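Local coordinates for Cag-Z (Helicobacter pylori, PDB 1S2X), which is of unknown function but is encoded on the cag pathogenicity island, which specifies a type IV secretion system, and so probably serves that system, at residues N30-R35 / S131-S136; K37-Y42 / Y137-Y142; D51-L56 / G149-V154; R58-R63 / F156-I161. The protein carries 1 engineered substitution. All blocks are in the same frame, centred on the assembly; numbering follows the deposited sequence.

Interaction 1 of 4, residues N30-R35 / S131-S136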
# COMPACT_ATOMS: atom_id res chain seq x y z
N ASN A 30 8.16 -11.28 4.78
CA ASN A 30 8.00 -12.42 3.89
C ASN A 30 6.79 -12.32 2.97
O ASN A 30 6.38 -13.32 2.39
CB ASN A 30 7.91 -13.71 4.72
CG ASN A 30 9.29 -14.30 4.95
OD1 ASN A 30 9.51 -15.49 4.73
ND2 ASN A 30 10.23 -13.46 5.39
N ALA A 31 6.21 -11.13 2.84
CA ALA A 31 5.01 -10.95 2.03
C ALA A 31 5.18 -11.47 0.61
O ALA A 31 4.31 -12.15 0.06
CB ALA A 31 4.63 -9.49 1.98
N ASN A 32 6.30 -11.16 -0.06
CA ASN A 32 6.44 -11.68 -1.42
C ASN A 32 6.61 -13.20 -1.44
O ASN A 32 6.07 -13.84 -2.34
CB ASN A 32 7.61 -11.00 -2.14
CG ASN A 32 7.40 -9.49 -2.15
OD1 ASN A 32 7.73 -8.82 -1.16
ND2 ASN A 32 6.85 -8.96 -3.23
N GLU A 33 7.32 -13.81 -0.50
CA GLU A 33 7.49 -15.25 -0.54
C GLU A 33 6.18 -15.98 -0.24
O GLU A 33 5.92 -17.06 -0.77
CB GLU A 33 8.55 -15.70 0.48
CG GLU A 33 9.94 -15.18 0.12
CD GLU A 33 10.37 -13.94 0.86
OE1 GLU A 33 11.57 -13.79 1.17
OE2 GLU A 33 9.52 -13.06 1.17
N VAL A 34 5.38 -15.35 0.62
CA VAL A 34 4.07 -15.93 0.95
C VAL A 34 3.16 -15.92 -0.28
O VAL A 34 2.51 -16.92 -0.59
CB VAL A 34 3.39 -15.16 2.10
CG1 VAL A 34 1.88 -15.33 2.05
CG2 VAL A 34 3.93 -15.64 3.43
N ARG A 35 3.17 -14.77 -0.96
CA ARG A 35 2.35 -14.64 -2.17
C ARG A 35 2.79 -15.66 -3.22
O ARG A 35 1.97 -16.37 -3.80
CB ARG A 35 2.44 -13.24 -2.76
CG ARG A 35 1.75 -13.06 -4.11
CD ARG A 35 2.69 -13.11 -5.30
NE ARG A 35 1.97 -13.03 -6.57
CZ ARG A 35 2.32 -13.62 -7.70
NH1 ARG A 35 3.41 -14.38 -7.76
NH2 ARG A 35 1.59 -13.46 -8.79
N SER A 131 -0.34 -1.99 -2.94
CA SER A 131 -1.43 -2.18 -3.89
C SER A 131 -1.05 -3.15 -5.01
O SER A 131 -1.83 -4.05 -5.35
CB SER A 131 -1.84 -0.85 -4.51
OG SER A 131 -2.93 -1.09 -5.39
N ASP A 132 0.14 -3.00 -5.57
CA ASP A 132 0.67 -3.92 -6.58
C ASP A 132 0.78 -5.34 -6.04
O ASP A 132 0.43 -6.32 -6.70
CB ASP A 132 2.04 -3.43 -7.05
CG ASP A 132 1.98 -2.25 -8.00
OD1 ASP A 132 3.04 -1.65 -8.25
OD2 ASP A 132 0.90 -1.91 -8.50
N LEU A 133 1.26 -5.52 -4.81
CA LEU A 133 1.33 -6.87 -4.26
C LEU A 133 -0.04 -7.51 -4.12
O LEU A 133 -0.24 -8.68 -4.42
CB LEU A 133 2.04 -6.83 -2.90
CG LEU A 133 2.09 -8.13 -2.09
CD1 LEU A 133 3.07 -9.13 -2.69
CD2 LEU A 133 2.47 -7.80 -0.64
N VAL A 134 -1.03 -6.75 -3.66
CA VAL A 134 -2.33 -7.39 -3.42
C VAL A 134 -2.98 -7.77 -4.75
O VAL A 134 -3.60 -8.82 -4.85
CB VAL A 134 -3.25 -6.48 -2.60
CG1 VAL A 134 -4.67 -7.04 -2.55
CG2 VAL A 134 -2.70 -6.35 -1.18
N ALA A 135 -2.80 -6.89 -5.73
CA ALA A 135 -3.30 -7.14 -7.06
C ALA A 135 -2.66 -8.40 -7.65
O ALA A 135 -3.32 -9.11 -8.42
CB ALA A 135 -3.05 -5.95 -7.98
N SER A 136 -1.40 -8.69 -7.32
CA SER A 136 -0.76 -9.88 -7.88
C SER A 136 -1.30 -11.20 -7.35
O SER A 136 -0.82 -12.23 -7.84
CB SER A 136 0.75 -9.83 -7.59
OG SER A 136 0.97 -10.32 -6.27
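The first turn of helix 31-43, A31 to R35, runs nearly parallel to the last turn of helix 105-135, which carries L133, with S136 just beyond its end; the local axes lie 11.0 Å apart and are inclined by 14°. L133 bridges the two helices at the A31 end. One of its methyls, CD2, meets A31 CB at 3.8 Å, while the other, CD1, lies equally close to N32 ND2. Y76 of helix 74-101 packs on both A31 and L133 and backs this apolar patch.

One turn on, the contact becomes polar. The R35 chain bends at chi2 (-99°) and presents its guanidinium side-on to S136, so that NE and NH2 converge on the one carbonyl oxygen: NH2 to S136 O at 2.9 Å, NE to S136 O at 3.2 Å. That oxygen lies close to the guanidinium plane, yet both donors come from the same face of the carbonyl, NE standing 65° above its plane. S136 OG gives its proton to L133 O (2.8 Å), back in the last turn, and in return accepts a weak bond from R35 NE at 2.9 Å. A long, weak ion pair also links R35 NH2 to E141. An arginine presenting its guanidinium edge to a carbonyl at the C-terminal end of a neighbouring helix is the arrangement met here, set within an all-helical fold.

Interaction 2 of 4, residues K37-Y42 / Y137-Y142; sequences KFIQNY and YLPREY
The loop that leaves helix 105-135, carrying Y137, P139 and Y142, lies along the face of helix 31-43 formed by F38, I39 and Q40. I39 sits in the middle and its two ends have different work. The branch methyl CG2, anti to the backbone N, approaches the Y142 ring obliquely, nearest at CE2 (3.8 Å), and also meets P139 CB at 4.1 Å. The end of the long arm, CD1, approaches the carbonyl Y137 O at 3.9 Å and slides past the proline ring on its CG side.

On one flank, F38 and Y137 cross at about a right angle, F38 CD1 coming to the edge of the Y137 ring, 4.0 Å from its CE1. Y137 has a second aromatic partner in F73, met edge-to-face, while F38 also packs on L62 and M66 of helix 52-68. Here the loop between helices 105-135 and 149-158 is anchored to helix 31-43 by Y137, P139 and Y142, within a fold built of helices alone.

The other flank, nearer solvent, is polar. Q40 starts out away from the loop, but its chain bends at chi2 (-55°) and brings the amide back, so that Q40 NE2 donates to Y142 OH at 2.8 Å. The bond is nearly straight, 167° at the hydrogen, and the hydroxyl oxygen lies in the amide plane. E141 CG lies over one face of the Y142 ring, offset toward the rim, and P139 CG lies at its edge.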
# COMPACT_ATOMS: atom_id res chain seq x y z
N LYS A 37 4.47 -18.41 -2.98
CA LYS A 37 4.21 -19.80 -2.63
C LYS A 37 2.73 -20.12 -2.70
O LYS A 37 2.34 -21.19 -3.17
CB LYS A 37 4.76 -20.06 -1.22
CG LYS A 37 5.54 -21.36 -1.12
CD LYS A 37 5.52 -21.90 0.30
CE LYS A 37 4.18 -22.56 0.61
NZ LYS A 37 4.36 -23.80 1.43
N PHE A 38 1.89 -19.18 -2.24
CA PHE A 38 0.45 -19.45 -2.33
C PHE A 38 0.07 -19.59 -3.79
O PHE A 38 -0.65 -20.49 -4.19
CB PHE A 38 -0.37 -18.36 -1.63
CG PHE A 38 -1.88 -18.57 -1.75
CD1 PHE A 38 -2.62 -17.82 -2.64
CD2 PHE A 38 -2.52 -19.52 -0.97
CE1 PHE A 38 -3.99 -18.00 -2.78
CE2 PHE A 38 -3.88 -19.73 -1.12
CZ PHE A 38 -4.61 -19.00 -2.03
N ILE A 39 0.56 -18.65 -4.61
CA ILE A 39 0.19 -18.68 -6.03
C ILE A 39 0.58 -20.00 -6.68
O ILE A 39 -0.20 -20.70 -7.32
CB ILE A 39 0.90 -17.53 -6.77
CG1 ILE A 39 0.30 -16.16 -6.44
CG2 ILE A 39 0.94 -17.83 -8.25
CD1 ILE A 39 -1.21 -16.21 -6.46
N GLN A 40 1.84 -20.36 -6.47
CA GLN A 40 2.33 -21.63 -6.99
C GLN A 40 1.54 -22.82 -6.52
O GLN A 40 1.35 -23.80 -7.24
CB GLN A 40 3.82 -21.79 -6.60
CG GLN A 40 4.69 -20.89 -7.49
CD GLN A 40 4.47 -21.13 -8.97
OE1 GLN A 40 4.56 -22.26 -9.47
NE2 GLN A 40 4.19 -20.07 -9.72
N ASN A 41 1.03 -22.83 -5.29
CA ASN A 41 0.33 -24.02 -4.84
C ASN A 41 -1.16 -23.97 -5.11
O ASN A 41 -1.81 -25.02 -5.06
CB ASN A 41 0.58 -24.23 -3.34
CG ASN A 41 1.94 -24.83 -3.05
OD1 ASN A 41 2.45 -24.79 -1.93
ND2 ASN A 41 2.57 -25.39 -4.08
N TYR A 42 -1.76 -22.82 -5.42
CA TYR A 42 -3.23 -22.88 -5.54
C TYR A 42 -3.75 -22.22 -6.79
O TYR A 42 -4.90 -22.39 -7.18
CB TYR A 42 -3.87 -22.23 -4.31
CG TYR A 42 -3.76 -23.07 -3.05
CD1 TYR A 42 -4.54 -24.21 -2.89
CD2 TYR A 42 -2.88 -22.73 -2.04
CE1 TYR A 42 -4.45 -25.00 -1.75
CE2 TYR A 42 -2.77 -23.51 -0.90
CZ TYR A 42 -3.56 -24.64 -0.76
OH TYR A 42 -3.46 -25.40 0.37
N TYR A 137 -2.25 -11.23 -6.40
CA TYR A 137 -2.91 -12.49 -6.00
C TYR A 137 -3.90 -13.02 -7.03
O TYR A 137 -4.45 -14.12 -6.97
CB TYR A 137 -3.63 -12.29 -4.65
CG TYR A 137 -2.67 -12.52 -3.49
CD1 TYR A 137 -2.60 -13.78 -2.90
CD2 TYR A 137 -1.85 -11.50 -3.01
CE1 TYR A 137 -1.73 -14.03 -1.85
CE2 TYR A 137 -0.98 -11.74 -1.96
CZ TYR A 137 -0.93 -13.00 -1.39
OH TYR A 137 -0.07 -13.25 -0.34
N LEU A 138 -4.19 -12.23 -8.06
CA LEU A 138 -4.77 -12.71 -9.31
C LEU A 138 -3.60 -12.71 -10.29
O LEU A 138 -3.28 -11.68 -10.89
CB LEU A 138 -5.91 -11.84 -9.83
CG LEU A 138 -6.54 -12.29 -11.16
CD1 LEU A 138 -7.13 -13.69 -11.02
CD2 LEU A 138 -7.59 -11.29 -11.65
N PRO A 139 -2.90 -13.84 -10.40
CA PRO A 139 -1.59 -13.81 -11.05
C PRO A 139 -1.79 -13.70 -12.56
O PRO A 139 -2.38 -14.56 -13.21
CB PRO A 139 -0.98 -15.15 -10.65
CG PRO A 139 -2.16 -16.05 -10.45
CD PRO A 139 -3.27 -15.18 -9.94
N ARG A 140 -1.30 -12.62 -13.14
CA ARG A 140 -1.47 -12.42 -14.57
C ARG A 140 -0.89 -13.58 -15.36
O ARG A 140 -1.37 -13.91 -16.45
CB ARG A 140 -0.80 -11.13 -15.03
CG ARG A 140 -1.66 -10.21 -15.87
CD ARG A 140 -2.41 -10.95 -16.97
NE ARG A 140 -3.26 -10.05 -17.76
CZ ARG A 140 -3.91 -10.34 -18.88
NH1 ARG A 140 -3.84 -11.55 -19.43
NH2 ARG A 140 -4.64 -9.41 -19.47
N GLU A 141 0.16 -14.22 -14.83
CA GLU A 141 0.78 -15.23 -15.69
C GLU A 141 -0.00 -16.55 -15.76
O GLU A 141 0.42 -17.38 -16.57
CB GLU A 141 2.21 -15.47 -15.23
CG GLU A 141 2.34 -16.22 -13.92
CD GLU A 141 2.45 -15.32 -12.70
OE1 GLU A 141 2.95 -15.80 -11.66
OE2 GLU A 141 2.05 -14.13 -12.77
N TYR A 142 -1.07 -16.76 -15.01
CA TYR A 142 -1.87 -17.98 -14.98
C TYR A 142 -3.30 -17.73 -15.45
O TYR A 142 -4.18 -18.59 -15.30
CB TYR A 142 -1.87 -18.63 -13.57
CG TYR A 142 -0.43 -18.98 -13.22
CD1 TYR A 142 0.25 -19.90 -14.02
CD2 TYR A 142 0.24 -18.41 -12.15
CE1 TYR A 142 1.56 -20.26 -13.75
CE2 TYR A 142 1.56 -18.76 -11.89
CZ TYR A 142 2.21 -19.68 -12.69
OH TYR A 142 3.52 -20.04 -12.43

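Interaction 3 of 4, residues D51-L56 / G149-V154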
# COMPACT_ATOMS: atom_id res chain seq x y z
N ASP A 51 -13.35 -22.47 -19.65
CA ASP A 51 -14.23 -21.45 -20.21
C ASP A 51 -14.48 -20.35 -19.19
O ASP A 51 -14.14 -20.57 -18.03
CB ASP A 51 -15.55 -22.12 -20.64
CG ASP A 51 -16.20 -22.81 -19.46
OD1 ASP A 51 -16.14 -24.06 -19.40
OD2 ASP A 51 -16.76 -22.11 -18.59
N PRO A 52 -15.02 -19.21 -19.58
CA PRO A 52 -15.26 -18.10 -18.64
C PRO A 52 -15.87 -18.49 -17.32
O PRO A 52 -15.45 -18.05 -16.24
CB PRO A 52 -16.26 -17.24 -19.44
CG PRO A 52 -15.85 -17.43 -20.86
CD PRO A 52 -15.41 -18.85 -20.96
N GLN A 53 -16.91 -19.33 -17.28
CA GLN A 53 -17.48 -19.52 -15.94
C GLN A 53 -16.73 -20.63 -15.21
O GLN A 53 -16.85 -20.79 -13.99
CB GLN A 53 -18.98 -19.78 -16.01
CG GLN A 53 -19.85 -18.57 -16.32
CD GLN A 53 -19.57 -17.36 -15.46
OE1 GLN A 53 -19.48 -17.44 -14.24
NE2 GLN A 53 -19.44 -16.19 -16.09
N ASP A 54 -15.95 -21.42 -15.95
CA ASP A 54 -15.15 -22.44 -15.27
C ASP A 54 -13.97 -21.74 -14.60
O ASP A 54 -13.52 -22.17 -13.53
CB ASP A 54 -14.65 -23.52 -16.21
CG ASP A 54 -13.78 -24.58 -15.57
OD1 ASP A 54 -14.22 -25.23 -14.60
OD2 ASP A 54 -12.65 -24.79 -16.05
N PHE A 55 -13.50 -20.69 -15.23
CA PHE A 55 -12.49 -19.78 -14.68
C PHE A 55 -13.02 -19.21 -13.36
O PHE A 55 -12.35 -19.24 -12.33
CB PHE A 55 -12.17 -18.66 -15.67
CG PHE A 55 -11.37 -17.51 -15.10
CD1 PHE A 55 -11.94 -16.27 -14.87
CD2 PHE A 55 -10.03 -17.68 -14.78
CE1 PHE A 55 -11.19 -15.23 -14.35
CE2 PHE A 55 -9.29 -16.64 -14.26
CZ PHE A 55 -9.86 -15.40 -14.04
N LEU A 56 -14.23 -18.67 -13.39
CA LEU A 56 -14.78 -18.01 -12.20
C LEU A 56 -15.07 -19.01 -11.10
O LEU A 56 -14.96 -18.69 -9.92
CB LEU A 56 -16.06 -17.25 -12.56
CG LEU A 56 -15.79 -15.94 -13.31
CD1 LEU A 56 -17.05 -15.11 -13.41
CD2 LEU A 56 -14.64 -15.19 -12.62
N GLY A 149 -10.90 -8.02 -19.58
CA GLY A 149 -10.86 -7.05 -18.50
C GLY A 149 -12.10 -7.16 -17.63
O GLY A 149 -12.10 -6.80 -16.46
N ASN A 150 -13.19 -7.67 -18.19
CA ASN A 150 -14.41 -7.67 -17.38
C ASN A 150 -14.39 -8.86 -16.42
O ASN A 150 -14.64 -8.68 -15.23
CB ASN A 150 -15.65 -7.71 -18.27
CG ASN A 150 -16.96 -7.54 -17.52
OD1 ASN A 150 -17.24 -6.51 -16.91
ND2 ASN A 150 -17.78 -8.58 -17.58
N MSE A 151 -14.09 -10.04 -16.94
CA MSE A 151 -13.95 -11.23 -16.10
C MSE A 151 -12.79 -11.01 -15.13
O MSE A 151 -12.86 -11.52 -14.02
CB MSE A 151 -13.77 -12.50 -16.91
CG MSE A 151 -15.00 -13.04 -17.62
SE MSE A 151 -16.44 -13.38 -16.57
CE MSE A 151 -16.91 -14.99 -17.13
N MSE A 152 -11.74 -10.27 -15.50
CA MSE A 152 -10.70 -10.00 -14.50
C MSE A 152 -11.31 -9.16 -13.37
O MSE A 152 -11.03 -9.39 -12.19
CB MSE A 152 -9.48 -9.28 -15.06
CG MSE A 152 -8.41 -10.18 -15.66
SE MSE A 152 -7.17 -9.21 -16.58
CE MSE A 152 -6.58 -8.19 -15.23
N GLY A 153 -12.16 -8.22 -13.75
CA GLY A 153 -12.85 -7.36 -12.79
C GLY A 153 -13.59 -8.19 -11.75
O GLY A 153 -13.43 -8.00 -10.53
N VAL A 154 -14.40 -9.13 -12.24
CA VAL A 154 -15.15 -10.00 -11.33
C VAL A 154 -14.24 -10.84 -10.44
O VAL A 154 -14.53 -11.02 -9.26
CB VAL A 154 -16.09 -10.89 -12.16
CG1 VAL A 154 -16.87 -11.86 -11.29
CG2 VAL A 154 -17.03 -9.99 -12.96
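M151, a selenomethionine, reaches from helix 149-158 into the first turn of helix 52-68, where P52, Q53 and L56 surround its end. The two short helical segments run in nearly the same direction, 10.8 Å apart and crossing at -24°. M151 is bent at chi2 and chi3, which lays its tip across the L56 side chain at about a right angle: L56 CD1 touches M151 SE at 3.7 Å and lies just as near to its CE. Here the packing is tight, and M151 buries more surface than any other residue of the contact. M151 CE is modelled only 3.3 Å from P52 CB, closer than carbons usually come, and closer still to Q53 NE2, so the exact place of that methyl is doubtful even though its neighbours are clear.

Packing relaxes further along the helices. L56 CD1 also meets V154 CG1, at 3.9 Å, and F55 brings only the edge of its ring, CE1, to within 4.1 Å of M151 O; F55 also packs on P144, I147 and A155. P52 and Q53 lie on the exposed flank, so the tip of M151 is covered there by surface residues.

Each helix start is held by an aspartate of its own. D51 is the N-cap of helix 52-68, its OD2 accepting from D54 N at 2.8 Å, and D148 accepts from M151 N. Between the helices the touching groups are chiefly apolar and no polar bond joins the two segments; with selenium standing in for the sulfur of methionine, the contact rests on van der Waals fit.

Interaction 4 of 4, residues R58-R63 / F156-I161; sequences RVQELR and FQILGI
R63 leaves helix 52-68 and runs across the end of helix 149-158, passing I158, L159 and G160. Its CB already lies 3.6 Å from I158 O. With CG anti to the backbone N (chi1 177°) and a bend at chi2 (66°), the next two carbons pass the same carbonyl, CG and CD each 3.4 Å from I158 O. NE and CZ then move on past L159 O, which lies over one face of the guanidinium, and CZ and NH2 come near G160 CA, NH2 at 4.2 Å. At the tip, R63 NH1 donates to I158 O at 2.8 Å; the oxygen is in the guanidinium plane, but the donor stands 48° above the plane of the carbonyl. A water accepts weakly from NH1 and donates to Q157 O. NH1 is also 3.1 Å from G160 N, a meeting of two donors and no bond. The carbonyls of the last turn probably stabilise the positive charge of R63.

G160, with positive phi, closes the helix in a Schellman motif and is at once the N-cap of helix 161-183. Beside the arginine lies an apolar layer: L159 CD2 touches both V59 CG1 (3.7 Å) and L62 CD2 (3.8 Å), and I158 packs beside V59. L62 continues this layer to F38, Y42 and A43 of helix 31-43, while L159 reaches L138 in the loop after helix 105-135.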
# COMPACT_ATOMS: atom_id res chain seq x y z
N ARG A 58 -13.18 -21.54 -10.70
CA ARG A 58 -11.86 -21.80 -10.14
C ARG A 58 -11.40 -20.61 -9.32
O ARG A 58 -10.62 -20.74 -8.38
CB ARG A 58 -10.88 -22.10 -11.28
CG ARG A 58 -11.18 -23.42 -11.97
CD ARG A 58 -10.06 -23.82 -12.92
NE ARG A 58 -10.48 -24.91 -13.80
CZ ARG A 58 -9.65 -25.82 -14.31
NH1 ARG A 58 -8.35 -25.79 -14.04
NH2 ARG A 58 -10.16 -26.76 -15.10
N VAL A 59 -11.89 -19.43 -9.68
CA VAL A 59 -11.56 -18.23 -8.88
C VAL A 59 -12.28 -18.28 -7.53
O VAL A 59 -11.67 -18.00 -6.50
CB VAL A 59 -11.92 -16.95 -9.64
CG1 VAL A 59 -11.82 -15.74 -8.71
CG2 VAL A 59 -11.03 -16.76 -10.85
N GLN A 60 -13.55 -18.65 -7.44
CA GLN A 60 -14.17 -18.97 -6.17
C GLN A 60 -13.38 -19.96 -5.31
O GLN A 60 -13.11 -19.77 -4.13
CB GLN A 60 -15.55 -19.63 -6.39
CG GLN A 60 -16.63 -18.66 -6.84
CD GLN A 60 -18.01 -19.25 -6.58
OE1 GLN A 60 -18.19 -20.13 -5.73
NE2 GLN A 60 -18.96 -18.74 -7.32
N GLU A 61 -12.97 -21.09 -5.89
CA GLU A 61 -12.18 -22.06 -5.11
C GLU A 61 -10.87 -21.47 -4.64
O GLU A 61 -10.35 -21.79 -3.56
CB GLU A 61 -11.95 -23.31 -5.96
CG GLU A 61 -11.46 -24.53 -5.20
CD GLU A 61 -12.32 -24.81 -3.98
OE1 GLU A 61 -13.54 -25.04 -4.15
OE2 GLU A 61 -11.80 -24.79 -2.85
N LEU A 62 -10.27 -20.61 -5.46
CA LEU A 62 -9.06 -19.91 -5.05
C LEU A 62 -9.32 -19.03 -3.83
O LEU A 62 -8.48 -18.99 -2.93
CB LEU A 62 -8.50 -19.04 -6.19
CG LEU A 62 -7.17 -18.33 -5.91
CD1 LEU A 62 -6.08 -19.32 -5.54
CD2 LEU A 62 -6.74 -17.50 -7.11
N ARG A 63 -10.44 -18.33 -3.83
CA ARG A 63 -10.78 -17.51 -2.68
C ARG A 63 -11.00 -18.39 -1.45
O ARG A 63 -10.66 -18.03 -0.33
CB ARG A 63 -12.04 -16.67 -2.88
CG ARG A 63 -12.48 -15.85 -1.66
CD ARG A 63 -11.50 -14.75 -1.31
NE ARG A 63 -11.76 -13.95 -0.12
CZ ARG A 63 -12.43 -12.80 -0.11
NH1 ARG A 63 -12.95 -12.33 -1.24
NH2 ARG A 63 -12.64 -12.09 0.99
N PHE A 156 -11.25 -10.04 -9.53
CA PHE A 156 -10.74 -9.13 -8.51
C PHE A 156 -11.73 -9.01 -7.36
O PHE A 156 -11.42 -8.93 -6.17
CB PHE A 156 -10.48 -7.75 -9.11
CG PHE A 156 -9.19 -7.64 -9.91
CD1 PHE A 156 -9.19 -6.95 -11.11
CD2 PHE A 156 -8.02 -8.21 -9.46
CE1 PHE A 156 -8.02 -6.81 -11.85
CE2 PHE A 156 -6.84 -8.06 -10.17
CZ PHE A 156 -6.85 -7.37 -11.37
N GLN A 157 -13.01 -9.00 -7.75
CA GLN A 157 -14.02 -8.82 -6.69
C GLN A 157 -14.13 -10.11 -5.90
O GLN A 157 -14.17 -10.10 -4.67
CB GLN A 157 -15.36 -8.38 -7.29
CG GLN A 157 -15.28 -7.02 -7.98
CD GLN A 157 -16.55 -6.58 -8.69
OE1 GLN A 157 -17.02 -7.19 -9.65
NE2 GLN A 157 -17.13 -5.47 -8.24
N ILE A 158 -14.15 -11.26 -6.58
CA ILE A 158 -14.31 -12.50 -5.79
C ILE A 158 -13.11 -12.78 -4.91
O ILE A 158 -13.25 -13.38 -3.85
CB ILE A 158 -14.55 -13.72 -6.69
CG1 ILE A 158 -15.81 -13.63 -7.56
CG2 ILE A 158 -14.56 -15.00 -5.86
CD1 ILE A 158 -15.79 -14.64 -8.68
N LEU A 159 -11.92 -12.36 -5.33
CA LEU A 159 -10.73 -12.62 -4.51
C LEU A 159 -10.52 -11.64 -3.39
O LEU A 159 -9.56 -11.77 -2.62
CB LEU A 159 -9.49 -12.65 -5.42
CG LEU A 159 -9.49 -13.76 -6.47
CD1 LEU A 159 -8.29 -13.64 -7.41
CD2 LEU A 159 -9.49 -15.15 -5.84
N GLY A 160 -11.38 -10.64 -3.24
CA GLY A 160 -11.19 -9.73 -2.11
C GLY A 160 -10.33 -8.54 -2.46
O GLY A 160 -10.12 -7.65 -1.62
N ILE A 161 -9.85 -8.51 -3.71
CA ILE A 161 -8.88 -7.48 -4.09
C ILE A 161 -9.57 -6.14 -4.30
O ILE A 161 -9.14 -5.07 -3.84
CB ILE A 161 -8.09 -7.93 -5.33
CG1 ILE A 161 -7.27 -9.20 -5.09
CG2 ILE A 161 -7.24 -6.77 -5.84
CD1 ILE A 161 -6.69 -9.89 -6.31
O HOH W 1 -15.57 -11.27 -2.04

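The four contacts follow one another in the same order, 1, 2, 3, 4, along 30-63 and along 131-161, so that a pair of helices joined by the loop 44-51 lies against the end of helix 105-135 and the loop and helix that follow it. Interactions 1 and 2 share helix 31-43, and interactions 3 and 4 share helices 52-68 and 149-158; within each pair the centres are 10 Å apart. Interactions 1 and 3 are furthest apart, at 21 Å between centres, and do not touch. Interactions 2 and 4 each touch the other three, L62 meeting F38 and I161 meeting V134. Together they build one compact helical end of the protein.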